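Local coordinates for protein enoyl-CoA hydratase (Mycobacterium thermoresistibile, PDB 3T3W) that probably hydrates the double bond of enoyl-CoA thioesters in lipid metabolism, at residues F[49-62]-F[104-118]. Numbering follows the deposited sequence.
Sequences LDELDAAWTRAAED and RRYLEYSLRWRNVPK
Two nearly parallel helices of the crotonase fold, 46-61 and 95-115, pair through segments 49-62 and 104-118, whose axes pass 10.5 Å apart at 21°, joined by a tryptophan stack and two side-on salt bridges. The five-membered rings of W56 and W113 lie face to face, centroids 3.7 Å apart, and W113 CB sits over the six-membered ring of W56. With CG beside the backbone N (chi1 -54°), the W113 indole swings over W56 and brings NE1 to the anti lone pair of D53 OD1, 2.9 Å away. R112, bent at chi3, grips the same carboxylate in a two-nitrogen salt bridge, NE to OD1 and NH1 to OD2, while its NH2 forms another with E108. D53 CB covers one face of the Y109 ring, whose hydroxyl shares a water with D53 OD2. Y109 OH donates to D50 OD1 at 2.6 Å, from the opposite face of the carboxylate to R105 NE; R105 NH2 completes that salt bridge at D50 OD2. L52 CD2 touches W113 CH2, and both residues touch L135 of helix 133-136. K118 NZ, just before strand 120-124, bonds to A59 O (2.8 Å) and V65 O. Such helix pairing belongs to the repeated beta-beta-alpha crotonase fold.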
ATOM      1  N   LEU F  49      29.775 -13.826   7.155  1.00  9.65           N
ATOM      2  CA  LEU F  49      28.386 -13.393   7.357  1.00  9.60           C
ATOM      3  C   LEU F  49      27.709 -14.150   8.501  1.00 10.07           C
ATOM      4  O   LEU F  49      27.000 -13.550   9.313  1.00  9.13           O
ATOM      5  CB  LEU F  49      27.619 -13.541   6.049  1.00  9.66           C
ATOM      6  CG  LEU F  49      27.966 -12.489   4.991  1.00  9.90           C
ATOM      7  CD1 LEU F  49      27.349 -12.857   3.635  1.00 10.31           C
ATOM      8  CD2 LEU F  49      27.487 -11.118   5.438  1.00 10.00           C
ATOM      9  N   ASP F  50      27.981 -15.448   8.620  1.00 10.97           N
ATOM     10  CA  ASP F  50      27.488 -16.212   9.786  1.00 11.74           C
ATOM     11  C   ASP F  50      28.037 -15.657  11.103  1.00 12.05           C
ATOM     12  O   ASP F  50      27.309 -15.515  12.093  1.00 12.12           O
ATOM     13  CB  ASP F  50      27.830 -17.698   9.693  1.00 12.62           C
ATOM     14  CG  ASP F  50      27.125 -18.414   8.564  1.00 13.35           C
ATOM     15  OD1 ASP F  50      26.157 -17.892   7.979  1.00 12.93           O
ATOM     16  OD2 ASP F  50      27.606 -19.538   8.241  1.00 14.03           O
ATOM     17  N   GLU F  51      29.321 -15.304  11.106  1.00 11.30           N
ATOM     18  CA  GLU F  51      29.958 -14.790  12.299  1.00 11.45           C
ATOM     19  C   GLU F  51      29.422 -13.384  12.650  1.00 10.45           C
ATOM     20  O   GLU F  51      29.200 -13.029  13.831  1.00 10.10           O
ATOM     21  CB  GLU F  51      31.483 -14.802  12.083  1.00 12.19           C
ATOM     22  CG  GLU F  51      32.286 -14.567  13.304  1.00 13.33           C
ATOM     23  CD  GLU F  51      33.813 -14.642  13.110  1.00 13.83           C
ATOM     24  OE1 GLU F  51      34.283 -15.068  12.032  1.00 14.00           O
ATOM     25  OE2 GLU F  51      34.516 -14.236  14.074  1.00 14.13           O
ATOM     26  N   LEU F  52      29.201 -12.588  11.608  1.00  9.50           N
ATOM     27  CA  LEU F  52      28.651 -11.241  11.786  1.00  9.34           C
ATOM     28  C   LEU F  52      27.227 -11.336  12.326  1.00  9.17           C
ATOM     29  O   LEU F  52      26.831 -10.599  13.255  1.00  9.14           O
ATOM     30  CB  LEU F  52      28.646 -10.506  10.431  1.00  8.77           C
ATOM     31  CG  LEU F  52      28.054  -9.088  10.366  1.00  8.31           C
ATOM     32  CD1 LEU F  52      28.695  -8.184  11.456  1.00  8.62           C
ATOM     33  CD2 LEU F  52      28.213  -8.417   8.987  1.00  8.37           C
ATOM     34  N   ASP F  53      26.430 -12.252  11.761  1.00  9.32           N
ATOM     35  CA  ASP F  53      25.071 -12.474  12.279  1.00  9.47           C
ATOM     36  C   ASP F  53      25.063 -12.871  13.762  1.00  9.60           C
ATOM     37  O   ASP F  53      24.242 -12.377  14.576  1.00  9.11           O
ATOM     38  CB  ASP F  53      24.343 -13.532  11.456  1.00  9.84           C
ATOM     39  CG  ASP F  53      22.887 -13.647  11.841  1.00 10.61           C
ATOM     40  OD1 ASP F  53      22.133 -12.637  11.848  1.00 10.25           O
ATOM     41  OD2 ASP F  53      22.503 -14.764  12.183  1.00 11.36           O
ATOM     42  N   ALA F  54      26.004 -13.729  14.143  1.00  9.95           N
ATOM     43  CA  ALA F  54      26.112 -14.148  15.531  1.00 10.23           C
ATOM     44  C   ALA F  54      26.427 -12.970  16.455  1.00 10.21           C
ATOM     45  O   ALA F  54      25.934 -12.905  17.579  1.00 10.24           O
ATOM     46  CB  ALA F  54      27.170 -15.268  15.687  1.00 10.68           C
ATOM     47  N   ALA F  55      27.284 -12.052  15.986  1.00 10.06           N
ATOM     48  CA  ALA F  55      27.678 -10.855  16.727  1.00 10.02           C
ATOM     49  C   ALA F  55      26.457  -9.925  16.924  1.00  9.98           C
ATOM     50  O   ALA F  55      26.225  -9.395  18.017  1.00  9.70           O
ATOM     51  CB  ALA F  55      28.802 -10.106  15.969  1.00  9.79           C
ATOM     52  N   TRP F  56      25.665  -9.716  15.872  1.00  9.78           N
ATOM     53  CA  TRP F  56      24.441  -8.927  16.013  1.00  9.83           C
ATOM     54  C   TRP F  56      23.505  -9.544  17.032  1.00 10.77           C
ATOM     55  O   TRP F  56      22.925  -8.847  17.864  1.00 10.86           O
ATOM     56  CB  TRP F  56      23.719  -8.839  14.684  1.00  9.49           C
ATOM     57  CG  TRP F  56      24.194  -7.740  13.779  1.00  9.37           C
ATOM     58  CD1 TRP F  56      25.136  -7.801  12.771  1.00  9.71           C
ATOM     59  CD2 TRP F  56      23.650  -6.369  13.727  1.00  9.54           C
ATOM     60  NE1 TRP F  56      25.238  -6.584  12.130  1.00  9.66           N
ATOM     61  CE2 TRP F  56      24.349  -5.686  12.665  1.00  9.35           C
ATOM     62  CE3 TRP F  56      22.690  -5.685  14.455  1.00  9.48           C
ATOM     63  CZ2 TRP F  56      24.083  -4.359  12.345  1.00  9.60           C
ATOM     64  CZ3 TRP F  56      22.409  -4.358  14.127  1.00  9.40           C
ATOM     65  CH2 TRP F  56      23.096  -3.700  13.103  1.00  9.23           C
ATOM     66  N   THR F  57      23.367 -10.852  16.986  1.00 11.17           N
ATOM     67  CA  THR F  57      22.514 -11.565  17.948  1.00 12.23           C
ATOM     68  C   THR F  57      23.039 -11.417  19.368  1.00 12.87           C
ATOM     69  O   THR F  57      22.277 -11.127  20.315  1.00 12.84           O
ATOM     70  CB  THR F  57      22.367 -13.039  17.542  1.00 12.48           C
ATOM     71  OG1 THR F  57      21.610 -13.104  16.338  1.00 13.00           O
ATOM     72  CG2 THR F  57      21.673 -13.839  18.686  1.00 13.74           C
ATOM     73  N   ARG F  58      24.350 -11.527  19.521  1.00 13.80           N
ATOM     74  CA  ARG F  58      24.969 -11.407  20.844  1.00 15.42           C
ATOM     75  C   ARG F  58      24.651 -10.031  21.458  1.00 14.45           C
ATOM     76  O   ARG F  58      24.221  -9.901  22.645  1.00 14.63           O
ATOM     77  CB  ARG F  58      26.484 -11.611  20.713  1.00 17.90           C
ATOM     78  CG  ARG F  58      27.226 -11.928  22.005  1.00 20.94           C
ATOM     79  CD  ARG F  58      28.404 -12.892  21.767  1.00 23.94           C
ATOM     80  NE  ARG F  58      29.309 -12.350  20.816  1.00 27.81           N
ATOM     81  CZ  ARG F  58      29.606 -12.802  19.580  1.00 28.45           C
ATOM     82  NH1 ARG F  58      30.450 -12.072  18.874  1.00 29.19           N
ATOM     83  NH2 ARG F  58      29.160 -13.955  19.038  1.00 28.90           N
ATOM     84  N   ALA F  59      24.798  -8.996  20.629  1.00 12.92           N
ATOM     85  CA  ALA F  59      24.536  -7.620  21.063  1.00 12.83           C
ATOM     86  C   ALA F  59      23.057  -7.377  21.368  1.00 13.00           C
ATOM     87  O   ALA F  59      22.698  -6.680  22.353  1.00 14.37           O
ATOM     88  CB  ALA F  59      24.966  -6.672  19.965  1.00 12.06           C
ATOM     89  N   ALA F  60      22.221  -7.907  20.502  1.00 13.32           N
ATOM     90  CA  ALA F  60      20.753  -7.822  20.667  1.00 14.29           C
ATOM     91  C   ALA F  60      20.304  -8.439  21.986  1.00 15.76           C
ATOM     92  O   ALA F  60      19.414  -7.907  22.652  1.00 16.61           O
ATOM     93  CB  ALA F  60      20.061  -8.504  19.481  1.00 13.82           C
ATOM     94  N   GLU F  61      20.908  -9.560  22.362  1.00 16.34           N
ATOM     95  CA  GLU F  61      20.484 -10.304  23.552  1.00 19.05           C
ATOM     96  C   GLU F  61      21.150  -9.854  24.839  1.00 18.99           C
ATOM     97  O   GLU F  61      20.763 -10.315  25.919  1.00 20.70           O
ATOM     98  CB  GLU F  61      20.713 -11.809  23.348  1.00 20.11           C
ATOM     99  CG  GLU F  61      19.851 -12.348  22.229  1.00 21.89           C
ATOM    100  CD  GLU F  61      19.993 -13.835  21.972  1.00 25.14           C
ATOM    101  OE1 GLU F  61      20.930 -14.483  22.485  1.00 29.64           O
ATOM    102  OE2 GLU F  61      19.133 -14.356  21.232  1.00 28.66           O
ATOM    103  N   ASP F  62      22.159  -8.993  24.755  1.00 17.79           N
ATOM    104  CA  ASP F  62      22.918  -8.590  25.939  1.00 18.70           C
ATOM    105  C   ASP F  62      22.242  -7.379  26.582  1.00 19.81           C
ATOM    106  O   ASP F  62      22.288  -6.297  26.030  1.00 17.20           O
ATOM    107  CB  ASP F  62      24.373  -8.264  25.570  1.00 18.06           C
ATOM    108  CG  ASP F  62      25.285  -7.978  26.800  1.00 19.60           C
ATOM    109  OD1 ASP F  62      24.779  -7.790  27.937  1.00 20.08           O
ATOM    110  OD2 ASP F  62      26.529  -7.930  26.608  1.00 19.53           O
ATOM    111  N   ARG F 104      18.924 -16.585   2.576  1.00 12.17           N
ATOM    112  CA  ARG F 104      19.332 -16.707   3.961  1.00 14.16           C
ATOM    113  C   ARG F 104      20.401 -15.673   4.317  1.00 13.44           C
ATOM    114  O   ARG F 104      20.199 -14.789   5.168  1.00 13.55           O
ATOM    115  CB  ARG F 104      19.846 -18.130   4.231  1.00 17.01           C
ATOM    116  CG  ARG F 104      20.340 -18.343   5.660  1.00 22.56           C
ATOM    117  CD  ARG F 104      21.079 -19.673   5.825  1.00 28.90           C
ATOM    118  NE  ARG F 104      21.830 -19.698   7.092  1.00 34.79           N
ATOM    119  CZ  ARG F 104      22.735 -20.615   7.423  1.00 41.29           C
ATOM    120  NH1 ARG F 104      23.024 -21.610   6.578  1.00 46.37           N
ATOM    121  NH2 ARG F 104      23.357 -20.548   8.607  1.00 44.42           N
ATOM    122  N   ARG F 105      21.550 -15.741   3.674  1.00 13.13           N
ATOM    123  CA  ARG F 105      22.682 -14.926   4.183  1.00 12.97           C
ATOM    124  C   ARG F 105      22.720 -13.472   3.710  1.00 12.63           C
ATOM    125  O   ARG F 105      23.399 -12.648   4.320  1.00 12.70           O
ATOM    126  CB  ARG F 105      24.008 -15.590   3.859  1.00 14.17           C
ATOM    127  CG  ARG F 105      24.179 -16.899   4.598  1.00 15.44           C
ATOM    128  CD  ARG F 105      25.619 -17.369   4.426  1.00 17.52           C
ATOM    129  NE  ARG F 105      25.976 -18.472   5.296  1.00 18.63           N
ATOM    130  CZ  ARG F 105      25.928 -19.757   4.983  1.00 22.73           C
ATOM    131  NH1 ARG F 105      25.474 -20.153   3.794  1.00 24.27           N
ATOM    132  NH2 ARG F 105      26.388 -20.659   5.865  1.00 25.91           N
ATOM    133  N   TYR F 106      22.007 -13.159   2.634  1.00 11.31           N
ATOM    134  CA  TYR F 106      21.958 -11.819   2.147  1.00 10.93           C
ATOM    135  C   TYR F 106      20.641 -11.198   2.671  1.00 11.67           C
ATOM    136  O   TYR F 106      20.652 -10.371   3.611  1.00 12.15           O
ATOM    137  CB  TYR F 106      22.134 -11.796   0.630  1.00 10.84           C
ATOM    138  CG  TYR F 106      23.468 -12.390   0.144  1.00 11.23           C
ATOM    139  CD1 TYR F 106      24.587 -12.407   0.982  1.00 11.02           C
ATOM    140  CD2 TYR F 106      23.619 -12.869  -1.164  1.00 10.72           C
ATOM    141  CE1 TYR F 106      25.784 -12.922   0.530  1.00 11.48           C
ATOM    142  CE2 TYR F 106      24.824 -13.370  -1.622  1.00 11.23           C
ATOM    143  CZ  TYR F 106      25.899 -13.401  -0.758  1.00 12.19           C
ATOM    144  OH  TYR F 106      27.127 -13.890  -1.178  1.00 12.65           O
ATOM    145  N   LEU F 107      19.513 -11.688   2.200  1.00 11.34           N
ATOM    146  CA  LEU F 107      18.229 -11.033   2.508  1.00 11.22           C
ATOM    147  C   LEU F 107      17.786 -11.177   3.973  1.00 10.92           C
ATOM    148  O   LEU F 107      17.511 -10.166   4.656  1.00 10.28           O
ATOM    149  CB  LEU F 107      17.148 -11.581   1.589  1.00 11.57           C
ATOM    150  CG  LEU F 107      15.808 -10.837   1.609  1.00 12.99           C
ATOM    151  CD1 LEU F 107      15.999  -9.425   1.112  1.00 14.55           C
ATOM    152  CD2 LEU F 107      14.790 -11.558   0.746  1.00 13.85           C
ATOM    153  N   GLU F 108      17.684 -12.414   4.463  1.00 10.83           N
ATOM    154  CA  GLU F 108      17.157 -12.671   5.805  1.00 11.79           C
ATOM    155  C   GLU F 108      18.083 -12.071   6.887  1.00 10.80           C
ATOM    156  O   GLU F 108      17.613 -11.451   7.849  1.00  9.66           O
ATOM    157  CB  GLU F 108      16.962 -14.179   6.043  1.00 14.66           C
ATOM    158  CG  GLU F 108      16.429 -14.595   7.414  1.00 18.47           C
ATOM    159  CD  GLU F 108      16.516 -16.103   7.663  1.00 23.51           C
ATOM    160  OE1 GLU F 108      16.239 -16.885   6.714  1.00 25.39           O
ATOM    161  OE2 GLU F 108      16.896 -16.497   8.810  1.00 28.25           O
ATOM    162  N   TYR F 109      19.398 -12.220   6.714  1.00  9.65           N
ATOM    163  CA  TYR F 109      20.339 -11.664   7.676  1.00  9.43           C
ATOM    164  C   TYR F 109      20.199 -10.157   7.743  1.00  8.87           C
ATOM    165  O   TYR F 109      20.117  -9.601   8.813  1.00  8.50           O
ATOM    166  CB  TYR F 109      21.764 -12.018   7.284  1.00  9.75           C
ATOM    167  CG  TYR F 109      22.273 -13.408   7.688  1.00 10.47           C
ATOM    168  CD1 TYR F 109      21.433 -14.405   8.185  1.00 10.84           C
ATOM    169  CD2 TYR F 109      23.625 -13.731   7.520  1.00 10.58           C
ATOM    170  CE1 TYR F 109      21.921 -15.678   8.520  1.00 11.58           C
ATOM    171  CE2 TYR F 109      24.114 -15.005   7.861  1.00 10.96           C
ATOM    172  CZ  TYR F 109      23.274 -15.970   8.346  1.00 11.64           C
ATOM    173  OH  TYR F 109      23.767 -17.256   8.664  1.00 12.83           O
ATOM    174  N   SER F 110      20.186  -9.504   6.588  1.00  8.58           N
ATOM    175  CA  SER F 110      20.168  -8.044   6.549  1.00  8.50           C
ATOM    176  C   SER F 110      18.849  -7.524   7.158  1.00  8.42           C
ATOM    177  O   SER F 110      18.859  -6.545   7.911  1.00  7.95           O
ATOM    178  CB  SER F 110      20.407  -7.510   5.144  1.00  8.91           C
ATOM    179  OG  SER F 110      21.762  -7.627   4.729  1.00 10.17           O
ATOM    180  N   LEU F 111      17.723  -8.180   6.864  1.00  8.39           N
ATOM    181  CA  LEU F 111      16.454  -7.791   7.494  1.00  8.80           C
ATOM    182  C   LEU F 111      16.448  -8.005   9.012  1.00  8.90           C
ATOM    183  O   LEU F 111      15.957  -7.157   9.752  1.00  8.53           O
ATOM    184  CB  LEU F 111      15.265  -8.498   6.817  1.00  8.88           C
ATOM    185  CG  LEU F 111      14.819  -7.868   5.506  1.00  9.68           C
ATOM    186  CD1 LEU F 111      13.819  -8.818   4.810  1.00 10.13           C
ATOM    187  CD2 LEU F 111      14.188  -6.478   5.716  1.00  9.41           C
ATOM    188  N   ARG F 112      17.039  -9.099   9.474  1.00  9.44           N
ATOM    189  CA  ARG F 112      17.124  -9.358  10.875  1.00 10.67           C
ATOM    190  C   ARG F 112      17.925  -8.258  11.576  1.00  9.74           C
ATOM    191  O   ARG F 112      17.491  -7.745  12.619  1.00  9.54           O
ATOM    192  CB  ARG F 112      17.791 -10.716  11.136  1.00 12.56           C
ATOM    193  CG  ARG F 112      17.936 -10.943  12.606  1.00 15.50           C
ATOM    194  CD  ARG F 112      17.966 -12.389  12.954  1.00 18.69           C
ATOM    195  NE  ARG F 112      19.018 -13.169  12.341  1.00 20.48           N
ATOM    196  CZ  ARG F 112      18.816 -14.165  11.476  1.00 22.97           C
ATOM    197  NH1 ARG F 112      19.837 -14.903  11.053  1.00 24.02           N
ATOM    198  NH2 ARG F 112      17.600 -14.435  11.017  1.00 25.12           N
ATOM    199  N   TRP F 113      19.042  -7.836  10.989  1.00  9.01           N
ATOM    200  CA  TRP F 113      19.833  -6.752  11.615  1.00  8.55           C
ATOM    201  C   TRP F 113      19.062  -5.432  11.647  1.00  8.34           C
ATOM    202  O   TRP F 113      19.082  -4.697  12.660  1.00  8.74           O
ATOM    203  CB  TRP F 113      21.133  -6.570  10.873  1.00  8.63           C
ATOM    204  CG  TRP F 113      21.920  -7.841  10.758  1.00  8.53           C
ATOM    205  CD1 TRP F 113      21.894  -8.963  11.588  1.00  8.83           C
ATOM    206  CD2 TRP F 113      22.866  -8.159   9.696  1.00  8.65           C
ATOM    207  NE1 TRP F 113      22.762  -9.943  11.106  1.00  8.78           N
ATOM    208  CE2 TRP F 113      23.385  -9.495   9.979  1.00  8.61           C
ATOM    209  CE3 TRP F 113      23.309  -7.477   8.570  1.00  8.51           C
ATOM    210  CZ2 TRP F 113      24.302 -10.119   9.134  1.00  8.69           C
ATOM    211  CZ3 TRP F 113      24.230  -8.106   7.733  1.00  8.66           C
ATOM    212  CH2 TRP F 113      24.720  -9.403   8.018  1.00  8.58           C
ATOM    213  N   ARG F 114      18.388  -5.134  10.542  1.00  8.32           N
ATOM    214  CA  ARG F 114      17.534  -3.974  10.427  1.00  8.62           C
ATOM    215  C   ARG F 114      16.558  -3.880  11.598  1.00  8.67           C
ATOM    216  O   ARG F 114      16.288  -2.767  12.092  1.00  8.92           O
ATOM    217  CB  ARG F 114      16.802  -3.986   9.073  1.00  9.05           C
ATOM    218  CG  ARG F 114      15.960  -2.757   8.764  1.00  9.51           C
ATOM    219  CD  ARG F 114      14.488  -2.983   9.076  1.00 10.38           C
ATOM    220  NE  ARG F 114      13.667  -1.904   8.503  1.00 10.65           N
ATOM    221  CZ  ARG F 114      12.337  -1.847   8.599  1.00 10.49           C
ATOM    222  NH1 ARG F 114      11.671  -2.789   9.285  1.00 10.90           N
ATOM    223  NH2 ARG F 114      11.697  -0.835   8.004  1.00 11.34           N
ATOM    224  N   ASN F 115      16.014  -5.024  12.006  1.00  8.81           N
ATOM    225  CA  ASN F 115      14.955  -5.090  13.010  1.00  9.35           C
ATOM    226  C   ASN F 115      15.421  -5.263  14.452  1.00  9.77           C
ATOM    227  O   ASN F 115      14.591  -5.296  15.380  1.00  9.79           O
ATOM    228  CB  ASN F 115      13.951  -6.180  12.616  1.00 10.18           C
ATOM    229  CG  ASN F 115      13.143  -5.782  11.397  1.00 10.92           C
ATOM    230  OD1 ASN F 115      12.619  -4.652  11.353  1.00 12.24           O
ATOM    231  ND2 ASN F 115      13.015  -6.694  10.414  1.00 10.84           N
ATOM    232  N   VAL F 116      16.737  -5.379  14.684  1.00  9.41           N
ATOM    233  CA  VAL F 116      17.197  -5.504  16.058  1.00  9.71           C
ATOM    234  C   VAL F 116      16.711  -4.281  16.852  1.00 10.51           C
ATOM    235  O   VAL F 116      16.884  -3.159  16.388  1.00 11.29           O
ATOM    236  CB  VAL F 116      18.743  -5.673  16.134  1.00  9.87           C
ATOM    237  CG1 VAL F 116      19.282  -5.423  17.558  1.00 10.33           C
ATOM    238  CG2 VAL F 116      19.152  -7.039  15.602  1.00  9.85           C
ATOM    239  N   PRO F 117      16.089  -4.481  18.035  1.00 11.59           N
ATOM    240  CA  PRO F 117      15.376  -3.378  18.694  1.00 11.81           C
ATOM    241  C   PRO F 117      16.241  -2.489  19.577  1.00 11.51           C
ATOM    242  O   PRO F 117      15.831  -2.135  20.682  1.00 12.64           O
ATOM    243  CB  PRO F 117      14.309  -4.117  19.496  1.00 12.40           C
ATOM    244  CG  PRO F 117      14.995  -5.377  19.887  1.00 13.45           C
ATOM    245  CD  PRO F 117      15.749  -5.778  18.649  1.00 12.10           C
ATOM    246  N   LYS F 118      17.446  -2.171  19.104  1.00 11.18           N
ATOM    247  CA  LYS F 118      18.382  -1.252  19.750  1.00 10.83           C
ATOM    248  C   LYS F 118      18.962  -0.382  18.633  1.00 10.07           C
ATOM    249  O   LYS F 118      19.068  -0.834  17.491  1.00  9.20           O
ATOM    250  CB  LYS F 118      19.536  -2.026  20.391  1.00 11.58           C
ATOM    251  CG  LYS F 118      19.102  -3.017  21.447  1.00 12.11           C
ATOM    252  CD  LYS F 118      20.285  -3.669  22.127  1.00 12.20           C
ATOM    253  CE  LYS F 118      19.769  -4.651  23.161  1.00 12.57           C
ATOM    254  NZ  LYS F 118      20.858  -5.344  23.921  1.00 12.21           N
TER
HETATM  255  O   HOH W   1      23.365 -17.237  11.546  1.00 19.40           O